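Local coordinates for protein peroxiredoxin 6 (Arenicola marina, PDB 2V2G) that probably reduces hydrogen peroxide and organic hydroperoxides to water and alcohols as a thiol-specific peroxidase, at residues C127-I132 with S142-A147. The protein carries 1 engineered substitution. Numbering follows the deposited sequence.
Sequences CRAVFI and SILYPA. With BEZ (benzoic acid), chain E.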
ATOM      1  N   CYS A 127      10.275   8.174   3.524  1.00 24.31           N
ATOM      2  CA  CYS A 127      10.051   7.270   2.395  1.00 24.49           C
ATOM      3  C   CYS A 127       8.946   7.822   1.466  1.00 25.33           C
ATOM      4  O   CYS A 127       8.740   9.042   1.416  1.00 26.18           O
ATOM      5  CB  CYS A 127       9.755   5.875   2.951  1.00 24.84           C
ATOM      6  SG  CYS A 127       8.161   5.716   3.808  1.00 27.75           S
ATOM      7  N   ARG A 128       8.319   6.948   0.670  1.00 24.60           N
ATOM      8  CA  ARG A 128       7.243   7.288  -0.208  1.00 24.08           C
ATOM      9  C   ARG A 128       5.948   6.771   0.409  1.00 25.04           C
ATOM     10  O   ARG A 128       5.448   5.667   0.107  1.00 24.24           O
ATOM     11  CB  ARG A 128       7.498   6.668  -1.566  1.00 22.88           C
ATOM     12  CG  ARG A 128       8.685   7.215  -2.308  1.00 22.79           C
ATOM     13  CD  ARG A 128       8.840   6.680  -3.708  1.00 22.79           C
ATOM     14  NE  ARG A 128      10.190   6.982  -4.169  1.00 25.49           N
ATOM     15  CZ  ARG A 128      10.674   8.178  -4.488  1.00 25.05           C
ATOM     16  NH1 ARG A 128       9.888   9.224  -4.557  1.00 23.94           N
ATOM     17  NH2 ARG A 128      11.972   8.326  -4.676  1.00 25.25           N
ATOM     18  N   ALA A 129       5.473   7.469   1.430  1.00 25.19           N
ATOM     19  CA  ALA A 129       4.302   7.044   2.201  1.00 24.47           C
ATOM     20  C   ALA A 129       3.029   7.657   1.610  1.00 25.34           C
ATOM     21  O   ALA A 129       3.080   8.734   1.060  1.00 24.44           O
ATOM     22  CB  ALA A 129       4.476   7.451   3.711  1.00 25.79           C
ATOM     23  N   VAL A 130       1.905   7.005   1.813  1.00 24.04           N
ATOM     24  CA  VAL A 130       0.601   7.572   1.446  1.00 24.78           C
ATOM     25  C   VAL A 130      -0.357   7.267   2.569  1.00 23.82           C
ATOM     26  O   VAL A 130      -0.491   6.099   3.031  1.00 23.79           O
ATOM     27  CB  VAL A 130       0.039   7.048   0.164  1.00 26.52           C
ATOM     28  CG1 VAL A 130      -1.329   7.727  -0.190  1.00 27.71           C
ATOM     29  CG2 VAL A 130       1.036   7.152  -0.994  1.00 27.39           C
ATOM     30  N   PHE A 131      -1.032   8.300   3.035  1.00 22.73           N
ATOM     31  CA  PHE A 131      -2.020   8.176   4.051  1.00 23.06           C
ATOM     32  C   PHE A 131      -3.352   8.713   3.494  1.00 24.30           C
ATOM     33  O   PHE A 131      -3.413   9.839   3.069  1.00 24.57           O
ATOM     34  CB  PHE A 131      -1.674   8.969   5.343  1.00 23.51           C
ATOM     35  CG  PHE A 131      -0.364   8.588   5.949  1.00 23.64           C
ATOM     36  CD1 PHE A 131      -0.264   7.487   6.794  1.00 26.02           C
ATOM     37  CD2 PHE A 131       0.804   9.290   5.591  1.00 26.44           C
ATOM     38  CE1 PHE A 131       0.962   7.119   7.342  1.00 25.58           C
ATOM     39  CE2 PHE A 131       2.015   8.922   6.136  1.00 25.25           C
ATOM     40  CZ  PHE A 131       2.098   7.765   6.961  1.00 24.77           C
ATOM     41  N   ILE A 132      -4.363   7.862   3.508  1.00 23.56           N
ATOM     42  CA  ILE A 132      -5.746   8.227   3.120  1.00 23.82           C
ATOM     43  C   ILE A 132      -6.537   8.476   4.389  1.00 24.58           C
ATOM     44  O   ILE A 132      -6.706   7.611   5.225  1.00 24.39           O
ATOM     45  CB  ILE A 132      -6.471   7.232   2.207  1.00 25.00           C
ATOM     46  CG1 ILE A 132      -5.540   6.869   1.054  1.00 24.74           C
ATOM     47  CG2 ILE A 132      -7.766   7.871   1.771  1.00 26.24           C
ATOM     48  CD1 ILE A 132      -6.098   5.916  -0.059  1.00 25.25           C
ATOM     49  N   SER A 142      -3.149   2.965   4.529  1.00 23.04           N
ATOM     50  CA  SER A 142      -1.815   3.522   4.367  1.00 24.03           C
ATOM     51  C   SER A 142      -0.931   2.574   3.527  1.00 23.75           C
ATOM     52  O   SER A 142      -1.164   1.364   3.534  1.00 24.39           O
ATOM     53  CB  SER A 142      -1.150   3.857   5.683  1.00 26.36           C
ATOM     54  OG  SER A 142      -0.900   2.746   6.440  1.00 28.87           O
ATOM     55  N   ILE A 143       0.087   3.179   2.930  1.00 24.15           N
ATOM     56  CA  ILE A 143       1.169   2.412   2.268  1.00 24.58           C
ATOM     57  C   ILE A 143       2.474   3.036   2.631  1.00 24.82           C
ATOM     58  O   ILE A 143       2.586   4.282   2.738  1.00 25.06           O
ATOM     59  CB  ILE A 143       1.005   2.234   0.742  1.00 25.21           C
ATOM     60  CG1 ILE A 143       1.421   3.441  -0.056  1.00 29.37           C
ATOM     61  CG2 ILE A 143      -0.446   1.780   0.305  1.00 28.52           C
ATOM     62  CD1 ILE A 143       1.201   3.397  -1.588  1.00 27.77           C
ATOM     63  N   LEU A 144       3.501   2.211   2.745  1.00 23.86           N
ATOM     64  CA  LEU A 144       4.864   2.684   2.975  1.00 23.96           C
ATOM     65  C   LEU A 144       5.736   2.045   1.934  1.00 24.57           C
ATOM     66  O   LEU A 144       6.121   0.854   2.037  1.00 22.13           O
ATOM     67  CB  LEU A 144       5.402   2.314   4.372  1.00 26.28           C
ATOM     68  CG  LEU A 144       4.854   2.916   5.631  1.00 29.04           C
ATOM     69  CD1 LEU A 144       5.691   2.283   6.790  1.00 30.79           C
ATOM     70  CD2 LEU A 144       4.936   4.461   5.591  1.00 30.21           C
ATOM     71  N   TYR A 145       6.017   2.802   0.898  1.00 22.93           N
ATOM     72  CA  TYR A 145       6.952   2.344  -0.149  1.00 22.70           C
ATOM     73  C   TYR A 145       8.339   2.989   0.086  1.00 22.61           C
ATOM     74  O   TYR A 145       8.424   4.155   0.518  1.00 23.46           O
ATOM     75  CB  TYR A 145       6.472   2.772  -1.544  1.00 24.01           C
ATOM     76  CG  TYR A 145       5.334   1.973  -2.147  1.00 22.26           C
ATOM     77  CD1 TYR A 145       4.456   1.251  -1.382  1.00 23.44           C
ATOM     78  CD2 TYR A 145       5.183   1.913  -3.552  1.00 25.51           C
ATOM     79  CE1 TYR A 145       3.431   0.513  -1.967  1.00 23.92           C
ATOM     80  CE2 TYR A 145       4.157   1.198  -4.139  1.00 27.34           C
ATOM     81  CZ  TYR A 145       3.268   0.490  -3.363  1.00 26.34           C
ATOM     82  OH  TYR A 145       2.232  -0.266  -3.916  1.00 27.51           O
ATOM     83  N   PRO A 146       9.430   2.260  -0.220  1.00 21.79           N
ATOM     84  CA  PRO A 146      10.743   2.853  -0.045  1.00 22.30           C
ATOM     85  C   PRO A 146      11.167   3.820  -1.163  1.00 21.87           C
ATOM     86  O   PRO A 146      10.510   3.874  -2.257  1.00 21.89           O
ATOM     87  CB  PRO A 146      11.649   1.624  -0.045  1.00 21.73           C
ATOM     88  CG  PRO A 146      10.991   0.711  -1.030  1.00 22.92           C
ATOM     89  CD  PRO A 146       9.487   0.896  -0.772  1.00 22.76           C
ATOM     90  N   ALA A 147      12.291   4.540  -0.967  1.00 21.82           N
ATOM     91  CA  ALA A 147      12.744   5.497  -1.951  1.00 24.10           C
ATOM     92  C   ALA A 147      12.973   4.883  -3.336  1.00 22.75           C
ATOM     93  O   ALA A 147      12.852   5.537  -4.339  1.00 23.58           O
ATOM     94  CB  ALA A 147      14.020   6.173  -1.439  1.00 22.79           C
TER
HETATM   95  C   BEZ E1222      14.390   9.527  -6.513  1.00 26.04           C
HETATM   96  O1  BEZ E1222      14.887   9.098  -7.650  1.00 25.23           O
HETATM   97  O2  BEZ E1222      13.328  10.251  -6.296  1.00 19.05           O
HETATM   98  C1  BEZ E1222      15.262   9.108  -5.387  1.00 27.89           C
HETATM   99  C2  BEZ E1222      15.239   9.818  -4.201  1.00 28.83           C
HETATM  100  C3  BEZ E1222      16.061   9.428  -3.180  1.00 29.04           C
HETATM  101  C4  BEZ E1222      16.947   8.367  -3.371  1.00 29.46           C
HETATM  102  C5  BEZ E1222      16.964   7.621  -4.557  1.00 31.69           C
HETATM  103  C6  BEZ E1222      16.115   8.006  -5.589  1.00 29.12           C
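A beta hairpin at one edge of this chain's thioredoxin-fold sheet pairs Arg128 with Tyr145 and Val130 with Ile143, both antiparallel hydrogen-bonded pairs; Arg128 N to Tyr145 O is 2.8 Å. Beyond the end of strand 142-145, Ala147 O is held side-on by two nitrogens of Arg128, NE at 3.0 Å and NH2 at 2.9 Å. The arginine chain is stretched out beyond CG (chi2 -174°, chi3 -164°), which carries the guanidinium past the Pro146 backbone to this oxygen. Ala147 O lies in the guanidinium plane, and NH2 comes in on one of its lone pairs. The same NH2 donates to O2 of the bound benzoic acid at 2.9 Å, while NH1 forms a salt bridge with Glu48 and a hydrogen bond with OG of Ser45, the engineered residue at the predicted peroxidatic cysteine position. A leucine in place of Arg128 would probably leave Glu48 without its salt-bridge mate, take one donor from benzoic acid O2 and deprive Ala147 O of both side-chain donors. On the Arg128 face, Val130 CG2 packs 3.8 Å from Ile143 CD1, which also lies over one face of the Tyr145 ring, displaced toward its rim. On the other face, Leu144 CD2 reaches Ala129 CB at 3.6 Å. Strand 142-145 continues the sheet into the second subunit, where Glu155 of that subunit is hydrogen-bonded to Tyr145 OH.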